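Lmo2241 protein (Listeria monocytogenes, PDB 4HAM) probably binds DNA as a dimeric transcription regulator of the GntR family, joining a winged helix-turn-helix domain to a helical hairpin. Local coordinates at residues 17-22 with 53-58; 23-28 with 123-128; 66-69 with 75-78; 104-109 with 113-118. All coordinates share one frame; numbering follows the deposited sequence. Where two conformers were deposited one is given.

Contacts 1 and 3 belong to the winged helix-turn-helix domain, contact 4 to the helical hairpin that follows it, and contact 2 joins the two. Along the chain contact 1 closes first, then contact 3, then contact 4; the loop closed by contact 2 encloses both later ones. Helix 15-29 serves contacts 1 and 2, their centres about 16 Å apart. Helix 112-127 runs from contact 4 to contact 2, with about 22 Å between centres. Contacts 3 and 4 lie farthest apart, about 35 Å between centres. Val27 links contacts 2 and 3 by packing on Ile78 and Val67. The second subunit reaches all four, contact 1 through Gln21 alone.

Contact 1: 17-22 with 53-58; sequences EQIVQK and NTVSKA
Ala58 and Ile19 bury the most surface here, and they meet carbon to carbon: CG2 of Ile19 stands 3.5 Å from CB of Ala58. Both side chains leave their backbones toward the opposite helix, and the small methyl of Ala58 is consistent with the close approach of the backbones. CG2 of Ile19 is the branch anti to the backbone N, while CG1 lies beside that N (chi1 -65°) and sends CD1 toward Val55. There CD1 of Ile19 reaches CG2 of Val55 at 4.2 Å, one helical turn before Ala58. Val20 comes in alongside. Its CG2 lies 3.5 Å from the carbonyl O of Ala58 and 4.0 Å from CB of Ala58, so one methyl covers both backbone and side chain. The CA atoms of Val20 and Ala58 are 5.4 Å apart, the nearest such pair between the segments. No hydrogen bond crosses; the join is an apolar one between buried residues, with the axes of the two segments 8.8 Å apart at closest approach and crossing at -47°. This is the core of the helix-turn-helix domain: helix 15-29 packs on helix 52-64, which follows helix 41-48 as the probable recognition helix of the motif. Phe44 of helix 41-48 touches both Ile19 and Val55, and Val20 also rests on Glu61 and Leu62 farther along helix 52-64.

Contact 2: 23-28 with 123-128; sequences IKEQVV and SQDIIG
Glu25 extends from helix 15-29 to the last turn of helix 112-127, meeting the backbone around Asp125 and Ile126. Its CB does not itself reach the other segment; CG, placed anti to the backbone N (chi1 -167°), comes to 4.0 Å from the carbonyl O of Ile126 and 4.3 Å from the methyl CG2 of Ile126. Beyond CG the chain stays extended and carries the carboxylate to that last turn. There OE2 of Glu25 lies 3.7 Å from CA of Ile126 and 3.6 Å from the carbonyl O of Asp125, an approach of two acceptors and no hydrogen bond. The same oxygen forms a salt bridge with Lys29, whose NZ also bonds to the carbonyl O of Ile126, so that one ammonium spans both helices. This is where the first helix of the winged helix-turn-helix domain meets the C-terminal helix of the hairpin, the two segments running nearly perpendicular at 83°. OD2 of Asp125, in one of its two deposited conformers, is 4.1 Å from OE2 of Glu25, a like-charge pairing probably eased by the lysines: Lys99 of the second subunit salt-bridges Asp125. One turn on from Glu25, Val28 adds the apolar half. Its CG1 sits 3.7 Å from CG2 of Ile126, the two side chains meeting at a slant. Leu103 of the second subunit packs against Glu25 and Ile126.

Contact 3: 66-69 with 75-78; sequences EVII and GTFI
Ile69 and Phe77 face each other as an antiparallel hydrogen-bonded pair, each giving its N-H to the other's carbonyl. The bond from Ile69 N to Phe77 O is 2.8 Å long, with 157° at the hydrogen. Its return, Phe77 N to Ile69 O, is 2.9 Å with 164° at the hydrogen. Each carbonyl also receives a CA-H contact: CA of Ile68 lies 3.2 Å from O of Phe77, and CA of Thr76 lies 3.5 Å from O of Ile69. Next along the strands, Ile68 and Ile78 form a non-hydrogen-bonded pair. The backbone of Ile78 is bonded instead to Gly35 and Glu36, that of Thr76 to Ile38, and that of Val67 to Ala79. Strand 75-78 thus has partners along both its edges, as the middle of a three-stranded sheet. The hydroxyl OG1 of Thr76 makes a weak hydrogen bond with OG1 of Thr70.

Side chains meet beside the backbone pairing. CG2 of Ile69 lies 4.0 Å from CB of Phe77. Ile68 has CG1 between its backbone N and carbonyl carbon (chi1 67°), which sends CD1 to CG2 of Thr76 at 3.7 Å. The side chains of Ile68 and Ile78 diverge at CB, yet CG2 of Ile68 still reaches CD1 of Ile78 at 3.9 Å. Ile68 rests in turn on Tyr59 and Leu62 of helix 52-64. That helix ends at Glu66 in a Schellman motif, and the chain passes by way of Val67 into the hairpin of strands 68-71 and 75-78, the wing of a winged helix-turn-helix domain.

Contact 4: 104-109 with 113-118; sequences DLVYLG and EEIHKL
Leu105 and Val106, in the last turn of helix 88-107, close on Ile115 near the start of helix 112-127, just beyond the bend of a helical hairpin. Two such hairpins, one from each subunit, are consistent with the four-helix bundle of the dimer.

The apolar contacts centre on Ile115. Its CG1 lies 4.0 Å from CD1 of Leu105. Farther out, CD1 of Ile115 touches both CG2 of Val106 at 4.0 Å and CB of Leu105 at 4.1 Å. With CG1 of Ile115 beside the backbone N (chi1 -68°) and the chain extended beyond it (chi2 170°), the terminal methyl is carried across to helix 88-107. The side chains of Val106 and Ile115 cross at about a right angle, those of Leu105 and Ile115 less steeply. Val110, in the bend, touches both Leu105 and Ile115, and Thr94 of the second subunit packs on Leu105.

No hydrogen bond runs from one segment to the other, and polar contact between them is slight. Hydrogen bonds instead shape the two ends of the bend. Leu108 N still bonds to the carbonyl O of Asp104 at 3.1 Å, as in the helix before it. Gly109 then leaves that helix with positive phi, which suits a residue without a side chain, in a Schellman motif; its N is bonded to the carbonyl O of Val106 at 3.0 Å. In the second helix Leu118 N reaches the carbonyl O of Glu114 at 3.0 Å. At the start of that helix a side chain takes part: OD1 of Asn111 accepts the backbone N-H of Glu114.

Contact 1: 17-22 with 53-58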
loop_
_atom_site.group_PDB
_atom_site.type_symbol
_atom_site.label_atom_id
_atom_site.label_comp_id
_atom_site.label_asym_id
_atom_site.label_seq_id
_atom_site.Cartn_x
_atom_site.Cartn_y
_atom_site.Cartn_z
ATOM N N GLU A 17 -1.286 -13.165 -4.635
ATOM C CA GLU A 17 -0.422 -12.087 -4.171
ATOM C C GLU A 17 0.365 -12.494 -2.929
ATOM O O GLU A 17 1.514 -12.087 -2.749
ATOM C CB GLU A 17 -1.239 -10.817 -3.901
ATOM C CG GLU A 17 -0.395 -9.634 -3.472
ATOM C CD GLU A 17 -1.140 -8.321 -3.522
ATOM O OE1 GLU A 17 -2.385 -8.345 -3.633
ATOM O OE2 GLU A 17 -0.482 -7.261 -3.460
ATOM N N GLN A 18 -0.257 -13.295 -2.069
ATOM C CA GLN A 18 0.415 -13.803 -0.882
ATOM C C GLN A 18 1.601 -14.659 -1.306
ATOM O O GLN A 18 2.696 -14.554 -0.737
ATOM C CB GLN A 18 -0.566 -14.602 -0.012
ATOM C CG GLN A 18 -1.596 -13.721 0.662
ATOM C CD GLN A 18 -2.498 -14.487 1.608
ATOM O OE1 GLN A 18 -2.026 -15.267 2.432
ATOM N NE2 GLN A 18 -3.805 -14.267 1.491
ATOM N N ILE A 19 1.384 -15.484 -2.332
ATOM C CA ILE A 19 2.452 -16.318 -2.883
ATOM C C ILE A 19 3.567 -15.470 -3.460
ATOM O O ILE A 19 4.742 -15.722 -3.187
ATOM C CB ILE A 19 1.912 -17.270 -3.956
ATOM C CG1 ILE A 19 0.930 -18.254 -3.300
ATOM C CG2 ILE A 19 3.051 -18.030 -4.636
ATOM C CD1 ILE A 19 0.221 -19.149 -4.309
ATOM N N VAL A 20 3.202 -14.468 -4.257
ATOM C CA VAL A 20 4.207 -13.551 -4.805
ATOM C C VAL A 20 5.035 -12.933 -3.673
ATOM O O VAL A 20 6.267 -12.906 -3.719
ATOM C CB VAL A 20 3.556 -12.414 -5.618
ATOM C CG1 VAL A 20 4.603 -11.338 -5.994
ATOM C CG2 VAL A 20 2.867 -12.976 -6.857
ATOM N N GLN A 21 4.356 -12.458 -2.637
ATOM C CA GLN A 21 5.059 -11.702 -1.595
ATOM C C GLN A 21 5.905 -12.593 -0.692
ATOM O O GLN A 21 6.954 -12.172 -0.221
ATOM C CB GLN A 21 4.092 -10.837 -0.770
ATOM C CG GLN A 21 3.406 -9.711 -1.576
ATOM C CD GLN A 21 4.385 -8.626 -2.015
ATOM O OE1 GLN A 21 4.946 -8.683 -3.112
ATOM N NE2 GLN A 21 4.609 -7.649 -1.149
ATOM N N LYS A 22 5.465 -13.829 -0.460
ATOM C CA LYS A 22 6.253 -14.759 0.341
ATOM C C LYS A 22 7.530 -15.198 -0.386
ATOM O O LYS A 22 8.599 -15.280 0.222
ATOM C CB LYS A 22 5.416 -15.974 0.732
ATOM C CG LYS A 22 4.412 -15.669 1.825
ATOM C CD LYS A 22 5.092 -15.596 3.203
ATOM C CE LYS A 22 4.059 -15.377 4.294
ATOM N NZ LYS A 22 4.642 -15.423 5.669
ATOM N N ASN A 53 -4.089 -22.932 -11.139
ATOM C CA ASN A 53 -4.251 -21.663 -11.858
ATOM C C ASN A 53 -3.883 -20.438 -10.994
ATOM O O ASN A 53 -3.387 -19.423 -11.497
ATOM C CB ASN A 53 -5.660 -21.545 -12.431
ATOM C CG ASN A 53 -6.007 -22.702 -13.369
ATOM O OD1 ASN A 53 -5.525 -22.762 -14.497
ATOM N ND2 ASN A 53 -6.843 -23.630 -12.895
ATOM N N THR A 54 -4.109 -20.543 -9.686
ATOM C CA THR A 54 -3.680 -19.500 -8.752
ATOM C C THR A 54 -2.159 -19.431 -8.646
ATOM O O THR A 54 -1.564 -18.349 -8.637
ATOM C CB THR A 54 -4.298 -19.736 -7.356
ATOM O OG1 THR A 54 -5.721 -19.701 -7.475
ATOM C CG2 THR A 54 -3.858 -18.668 -6.364
ATOM N N VAL A 55 -1.516 -20.590 -8.574
ATOM C CA VAL A 55 -0.057 -20.623 -8.539
ATOM C C VAL A 55 0.551 -20.117 -9.856
ATOM O O VAL A 55 1.566 -19.437 -9.854
ATOM C CB VAL A 55 0.453 -22.045 -8.227
ATOM C CG1 VAL A 55 1.980 -22.088 -8.245
ATOM C CG2 VAL A 55 -0.093 -22.505 -6.872
ATOM N N SER A 56 -0.090 -20.440 -10.969
ATOM C CA SER A 56 0.367 -19.958 -12.264
ATOM C C SER A 56 0.310 -18.431 -12.319
ATOM O O SER A 56 1.224 -17.770 -12.821
ATOM C CB SER A 56 -0.478 -20.569 -13.377
ATOM O OG SER A 56 -0.150 -19.995 -14.628
ATOM N N LYS A 57 -0.760 -17.873 -11.767
ATOM C CA LYS A 57 -0.943 -16.428 -11.717
ATOM C C LYS A 57 0.169 -15.761 -10.893
ATOM O O LYS A 57 0.716 -14.723 -11.276
ATOM C CB LYS A 57 -2.323 -16.133 -11.136
ATOM C CG LYS A 57 -2.775 -14.692 -11.210
ATOM C CD LYS A 57 -4.291 -14.611 -11.003
ATOM C CE LYS A 57 -4.725 -13.204 -10.603
ATOM N NZ LYS A 57 -3.889 -12.178 -11.284
ATOM N N ALA A 58 0.508 -16.374 -9.760
ATOM C CA ALA A 58 1.579 -15.883 -8.913
ATOM C C ALA A 58 2.935 -15.947 -9.612
ATOM O O ALA A 58 3.719 -15.005 -9.544
ATOM C CB ALA A 58 1.629 -16.690 -7.599
#

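Contact 2: 23-28 with 123-128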
loop_
_atom_site.group_PDB
_atom_site.type_symbol
_atom_site.label_atom_id
_atom_site.label_comp_id
_atom_site.label_asym_id
_atom_site.label_seq_id
_atom_site.Cartn_x
_atom_site.Cartn_y
_atom_site.Cartn_z
ATOM N N ILE A 23 7.415 -15.458 -1.683
ATOM C CA ILE A 23 8.581 -15.798 -2.488
ATOM C C ILE A 23 9.582 -14.645 -2.499
ATOM O O ILE A 23 10.782 -14.855 -2.304
ATOM C CB ILE A 23 8.196 -16.190 -3.919
ATOM C CG1 ILE A 23 7.392 -17.485 -3.916
ATOM C CG2 ILE A 23 9.459 -16.347 -4.787
ATOM C CD1 ILE A 23 8.111 -18.613 -3.260
ATOM N N LYS A 24 9.079 -13.432 -2.715
ATOM C CA LYS A 24 9.916 -12.233 -2.681
ATOM C C LYS A 24 10.650 -12.087 -1.338
ATOM O O LYS A 24 11.855 -11.815 -1.297
ATOM C CB LYS A 24 9.048 -10.994 -2.942
ATOM C CG LYS A 24 9.832 -9.712 -3.134
ATOM C CD LYS A 24 8.930 -8.484 -3.308
ATOM C CE LYS A 24 8.135 -8.522 -4.611
ATOM N NZ LYS A 24 7.363 -7.260 -4.854
ATOM N N GLU A 25 9.913 -12.264 -0.246
ATOM C CA GLU A 25 10.473 -12.161 1.108
ATOM C C GLU A 25 11.541 -13.225 1.355
ATOM O O GLU A 25 12.558 -12.968 1.996
ATOM C CB GLU A 25 9.358 -12.288 2.165
ATOM C CG GLU A 25 9.803 -11.872 3.572
ATOM C CD GLU A 25 8.747 -12.163 4.632
ATOM O OE1 GLU A 25 7.615 -12.555 4.266
ATOM O OE2 GLU A 25 9.048 -11.984 5.825
ATOM N N GLN A 26 11.309 -14.427 0.850
ATOM C CA GLN A 26 12.306 -15.491 0.996
ATOM C C GLN A 26 13.585 -15.192 0.222
ATOM O O GLN A 26 14.677 -15.565 0.653
ATOM C CB GLN A 26 11.734 -16.833 0.572
ATOM C CG GLN A 26 10.765 -17.398 1.582
ATOM C CD GLN A 26 10.232 -18.732 1.169
ATOM O OE1 GLN A 26 10.706 -19.331 0.199
ATOM N NE2 GLN A 26 9.233 -19.212 1.892
ATOM N N VAL A 27 13.453 -14.522 -0.918
ATOM C CA VAL A 27 14.628 -14.053 -1.632
ATOM C C VAL A 27 15.344 -13.007 -0.792
ATOM O O VAL A 27 16.563 -13.079 -0.619
ATOM C CB VAL A 27 14.288 -13.480 -3.033
ATOM C CG1 VAL A 27 15.510 -12.822 -3.652
ATOM C CG2 VAL A 27 13.746 -14.570 -3.934
ATOM N N VAL A 28 14.595 -12.052 -0.244
ATOM C CA VAL A 28 15.202 -11.039 0.623
ATOM C C VAL A 28 15.958 -11.661 1.800
ATOM O O VAL A 28 17.053 -11.223 2.138
ATOM C CB VAL A 28 14.161 -10.023 1.138
ATOM C CG1 VAL A 28 14.746 -9.176 2.264
ATOM C CG2 VAL A 28 13.673 -9.144 -0.018
ATOM N N SER A 123 10.771 -4.161 8.819
ATOM C CA SER A 123 12.058 -4.358 8.179
ATOM C C SER A 123 12.813 -5.540 8.797
ATOM O O SER A 123 13.332 -6.395 8.075
ATOM C CB SER A 123 12.903 -3.087 8.264
ATOM O OG SER A 123 14.183 -3.311 7.706
ATOM N N GLN A 124 12.866 -5.595 10.127
ATOM C CA GLN A 124 13.562 -6.685 10.812
ATOM C C GLN A 124 12.888 -8.033 10.571
ATOM O O GLN A 124 13.566 -9.057 10.437
ATOM C CB GLN A 124 13.667 -6.420 12.326
ATOM C CG GLN A 124 14.530 -5.211 12.698
ATOM C CD GLN A 124 15.997 -5.443 12.405
ATOM O OE1 GLN A 124 16.487 -5.090 11.334
ATOM N NE2 GLN A 124 16.701 -6.057 13.352
ATOM N N ASP A 125 11.560 -8.034 10.511
ATOM C CA ASP A 125 10.814 -9.269 10.295
ATOM C C ASP A 125 11.028 -9.784 8.867
ATOM O O ASP A 125 11.074 -10.988 8.625
ATOM C CB ASP A 125 9.327 -9.047 10.565
ATOM C CG ASP A 125 8.503 -10.303 10.366
ATOM O OD1 ASP A 125 8.537 -11.194 11.238
ATOM O OD2 ASP A 125 7.807 -10.393 9.337
ATOM N N ILE A 126 11.168 -8.859 7.929
ATOM C CA ILE A 126 11.410 -9.209 6.536
ATOM C C ILE A 126 12.816 -9.771 6.344
ATOM O O ILE A 126 12.990 -10.826 5.734
ATOM C CB ILE A 126 11.154 -7.982 5.638
ATOM C CG1 ILE A 126 9.651 -7.755 5.524
ATOM C CG2 ILE A 126 11.795 -8.153 4.256
ATOM C CD1 ILE A 126 9.258 -6.336 5.138
ATOM N N ILE A 127 13.810 -9.088 6.903
ATOM C CA ILE A 127 15.203 -9.527 6.803
ATOM C C ILE A 127 15.431 -10.857 7.503
ATOM O O ILE A 127 16.242 -11.681 7.072
ATOM C CB ILE A 127 16.165 -8.438 7.328
ATOM C CG1 ILE A 127 16.072 -7.209 6.424
ATOM C CG2 ILE A 127 17.587 -8.950 7.400
ATOM C CD1 ILE A 127 16.694 -5.949 7.014
ATOM N N GLY A 128 14.693 -11.090 8.581
ATOM C CA GLY A 128 14.726 -12.383 9.233
ATOM C C GLY A 128 16.021 -12.687 9.968
ATOM O O GLY A 128 16.698 -11.796 10.468
#

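Contact 3: 66-69 with 75-78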
loop_
_atom_site.group_PDB
_atom_site.type_symbol
_atom_site.label_atom_id
_atom_site.label_comp_id
_atom_site.label_asym_id
_atom_site.label_seq_id
_atom_site.Cartn_x
_atom_site.Cartn_y
_atom_site.Cartn_z
ATOM N N GLU A 66 10.414 -9.797 -12.378
ATOM C CA GLU A 66 11.777 -10.308 -12.543
ATOM C C GLU A 66 12.364 -10.913 -11.267
ATOM O O GLU A 66 13.563 -10.863 -11.028
ATOM C CB GLU A 66 12.701 -9.249 -13.170
ATOM C CG GLU A 66 12.156 -8.730 -14.500
ATOM C CD GLU A 66 13.193 -8.000 -15.338
ATOM O OE1 GLU A 66 14.278 -7.664 -14.816
ATOM O OE2 GLU A 66 12.918 -7.770 -16.531
ATOM N N VAL A 67 11.504 -11.523 -10.463
ATOM C CA VAL A 67 11.957 -12.224 -9.274
ATOM C C VAL A 67 12.380 -13.637 -9.651
ATOM O O VAL A 67 13.337 -14.175 -9.099
ATOM C CB VAL A 67 10.834 -12.291 -8.221
ATOM C CG1 VAL A 67 11.326 -12.974 -6.942
ATOM C CG2 VAL A 67 10.319 -10.893 -7.910
ATOM N N ILE A 68 11.642 -14.241 -10.581
ATOM C CA ILE A 68 11.947 -15.587 -11.061
ATOM C C ILE A 68 12.069 -15.592 -12.583
ATOM O O ILE A 68 11.689 -14.629 -13.252
ATOM C CB ILE A 68 10.865 -16.616 -10.639
ATOM C CG1 ILE A 68 9.531 -16.337 -11.345
ATOM C CG2 ILE A 68 10.686 -16.645 -9.113
ATOM C CD1 ILE A 68 8.415 -17.340 -10.990
ATOM N N ILE A 69 12.609 -16.682 -13.118
ATOM C CA ILE A 69 12.770 -16.855 -14.558
ATOM C C ILE A 69 12.401 -18.293 -14.922
ATOM O O ILE A 69 12.790 -19.235 -14.241
ATOM C CB ILE A 69 14.231 -16.533 -15.005
ATOM C CG1 ILE A 69 14.393 -16.695 -16.517
ATOM C CG2 ILE A 69 15.247 -17.393 -14.250
ATOM C CD1 ILE A 69 13.708 -15.614 -17.322
ATOM N N GLY A 75 13.003 -25.706 -16.029
ATOM C CA GLY A 75 12.434 -25.411 -14.723
ATOM C C GLY A 75 12.286 -23.932 -14.446
ATOM O O GLY A 75 12.461 -23.097 -15.343
ATOM N N THR A 76 11.963 -23.603 -13.196
ATOM C CA THR A 76 11.789 -22.214 -12.797
ATOM C C THR A 76 12.837 -21.899 -11.736
ATOM O O THR A 76 13.034 -22.682 -10.809
ATOM C CB THR A 76 10.371 -21.981 -12.231
ATOM O OG1 THR A 76 9.406 -22.343 -13.226
ATOM C CG2 THR A 76 10.172 -20.516 -11.837
ATOM N N PHE A 77 13.506 -20.758 -11.883
ATOM C CA PHE A 77 14.666 -20.430 -11.055
ATOM C C PHE A 77 14.528 -19.029 -10.501
ATOM O O PHE A 77 13.828 -18.199 -11.082
ATOM C CB PHE A 77 15.948 -20.497 -11.888
ATOM C CG PHE A 77 16.144 -21.811 -12.581
ATOM C CD1 PHE A 77 16.797 -22.858 -11.937
ATOM C CD2 PHE A 77 15.634 -22.018 -13.856
ATOM C CE1 PHE A 77 16.961 -24.084 -12.565
ATOM C CE2 PHE A 77 15.798 -23.236 -14.497
ATOM C CZ PHE A 77 16.455 -24.273 -13.854
ATOM N N ILE A 78 15.204 -18.752 -9.390
ATOM C CA ILE A 78 15.284 -17.383 -8.904
ATOM C C ILE A 78 16.171 -16.568 -9.858
ATOM O O ILE A 78 17.265 -16.993 -10.223
ATOM C CB ILE A 78 15.836 -17.315 -7.466
ATOM C CG1 ILE A 78 14.939 -18.115 -6.516
ATOM C CG2 ILE A 78 15.978 -15.865 -7.007
ATOM C CD1 ILE A 78 13.447 -17.725 -6.556
#

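Contact 4: 104-109 with 113-118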
loop_
_atom_site.group_PDB
_atom_site.type_symbol
_atom_site.label_atom_id
_atom_site.label_comp_id
_atom_site.label_asym_id
_atom_site.label_seq_id
_atom_site.Cartn_x
_atom_site.Cartn_y
_atom_site.Cartn_z
ATOM N N ASP A 104 -2.660 7.347 5.445
ATOM C CA ASP A 104 -3.725 6.591 6.108
ATOM C C ASP A 104 -3.458 6.417 7.601
ATOM O O ASP A 104 -4.349 6.627 8.426
ATOM C CB ASP A 104 -3.956 5.236 5.436
ATOM C CG ASP A 104 -4.676 5.354 4.101
ATOM O OD1 ASP A 104 -5.119 6.469 3.744
ATOM O OD2 ASP A 104 -4.810 4.322 3.412
ATOM N N LEU A 105 -2.232 6.039 7.946
ATOM C CA LEU A 105 -1.843 5.895 9.339
ATOM C C LEU A 105 -1.968 7.230 10.095
ATOM O O LEU A 105 -2.521 7.274 11.189
ATOM C CB LEU A 105 -0.403 5.380 9.439
ATOM C CG LEU A 105 -0.151 3.946 8.966
ATOM C CD1 LEU A 105 1.340 3.695 8.807
ATOM C CD2 LEU A 105 -0.774 2.927 9.920
ATOM N N VAL A 106 -1.442 8.305 9.512
ATOM C CA VAL A 106 -1.485 9.613 10.162
ATOM C C VAL A 106 -2.929 10.052 10.397
ATOM O O VAL A 106 -3.262 10.546 11.477
ATOM C CB VAL A 106 -0.684 10.691 9.392
ATOM C CG1 VAL A 106 -0.910 12.068 10.019
ATOM C CG2 VAL A 106 0.803 10.357 9.395
ATOM N N TYR A 107 -3.792 9.829 9.408
ATOM C CA TYR A 107 -5.199 10.136 9.572
ATOM C C TYR A 107 -5.830 9.342 10.723
ATOM O O TYR A 107 -6.694 9.846 11.441
ATOM C CB TYR A 107 -6.002 9.906 8.279
ATOM C CG TYR A 107 -7.464 10.155 8.531
ATOM C CD1 TYR A 107 -7.954 11.453 8.606
ATOM C CD2 TYR A 107 -8.347 9.102 8.769
ATOM C CE1 TYR A 107 -9.279 11.700 8.889
ATOM C CE2 TYR A 107 -9.694 9.348 9.048
ATOM C CZ TYR A 107 -10.142 10.655 9.111
ATOM O OH TYR A 107 -11.464 10.925 9.384
ATOM N N LEU A 108 -5.402 8.100 10.884
ATOM C CA LEU A 108 -5.932 7.243 11.932
ATOM C C LEU A 108 -5.291 7.525 13.295
ATOM O O LEU A 108 -5.555 6.823 14.269
ATOM C CB LEU A 108 -5.750 5.779 11.544
ATOM C CG LEU A 108 -6.611 5.317 10.363
ATOM C CD1 LEU A 108 -6.103 4.008 9.812
ATOM C CD2 LEU A 108 -8.068 5.177 10.791
ATOM N N GLY A 109 -4.447 8.546 13.359
ATOM C CA GLY A 109 -3.906 8.988 14.632
ATOM C C GLY A 109 -2.564 8.394 15.014
ATOM O O GLY A 109 -2.137 8.531 16.157
ATOM N N GLU A 113 6.603 9.028 14.907
ATOM C CA GLU A 113 7.465 8.250 15.795
ATOM C C GLU A 113 7.054 6.779 15.795
ATOM O O GLU A 113 7.900 5.895 15.704
ATOM C CB GLU A 113 7.448 8.796 17.227
ATOM C CG GLU A 113 8.224 7.936 18.217
ATOM C CD GLU A 113 8.324 8.558 19.611
ATOM O OE1 GLU A 113 7.273 8.768 20.259
ATOM O OE2 GLU A 113 9.460 8.832 20.060
ATOM N N GLU A 114 5.748 6.542 15.894
ATOM C CA GLU A 114 5.189 5.195 15.866
ATOM C C GLU A 114 5.398 4.537 14.499
ATOM O O GLU A 114 5.631 3.335 14.405
ATOM C CB GLU A 114 3.701 5.230 16.234
ATOM C CG GLU A 114 3.436 5.665 17.667
ATOM C CD GLU A 114 1.960 5.892 17.974
ATOM O OE1 GLU A 114 1.284 6.620 17.213
ATOM O OE2 GLU A 114 1.479 5.346 18.991
ATOM N N ILE A 115 5.315 5.336 13.441
ATOM C CA ILE A 115 5.550 4.851 12.086
ATOM C C ILE A 115 7.000 4.394 11.868
ATOM O O ILE A 115 7.229 3.339 11.276
ATOM C CB ILE A 115 5.144 5.903 11.022
ATOM C CG1 ILE A 115 3.628 6.089 11.028
ATOM C CG2 ILE A 115 5.596 5.474 9.634
ATOM C CD1 ILE A 115 3.156 7.269 10.188
ATOM N N HIS A 116 7.971 5.165 12.358
ATOM C CA HIS A 116 9.367 4.745 12.276
ATOM C C HIS A 116 9.589 3.425 13.014
ATOM O O HIS A 116 10.338 2.569 12.548
ATOM C CB HIS A 116 10.314 5.810 12.837
ATOM C CG HIS A 116 10.482 6.998 11.946
ATOM N ND1 HIS A 116 10.964 6.903 10.660
ATOM C CD2 HIS A 116 10.229 8.313 12.155
ATOM C CE1 HIS A 116 10.997 8.102 10.112
ATOM N NE2 HIS A 116 10.557 8.979 11.000
ATOM N N LYS A 117 8.946 3.281 14.170
ATOM C CA LYS A 117 9.043 2.075 14.985
ATOM C C LYS A 117 8.502 0.865 14.225
ATOM O O LYS A 117 9.153 -0.191 14.168
ATOM C CB LYS A 117 8.265 2.265 16.290
ATOM C CG LYS A 117 8.180 1.031 17.173
ATOM C CD LYS A 117 8.823 1.283 18.532
ATOM C CE LYS A 117 8.627 0.107 19.491
ATOM N NZ LYS A 117 7.527 0.349 20.477
ATOM N N LEU A 118 7.309 1.023 13.654
ATOM C CA LEU A 118 6.712 -0.010 12.815
ATOM C C LEU A 118 7.620 -0.364 11.644
ATOM O O LEU A 118 7.781 -1.542 11.313
ATOM C CB LEU A 118 5.356 0.437 12.270
ATOM C CG LEU A 118 4.188 0.511 13.255
ATOM C CD1 LEU A 118 2.940 1.058 12.554
ATOM C CD2 LEU A 118 3.910 -0.849 13.891
#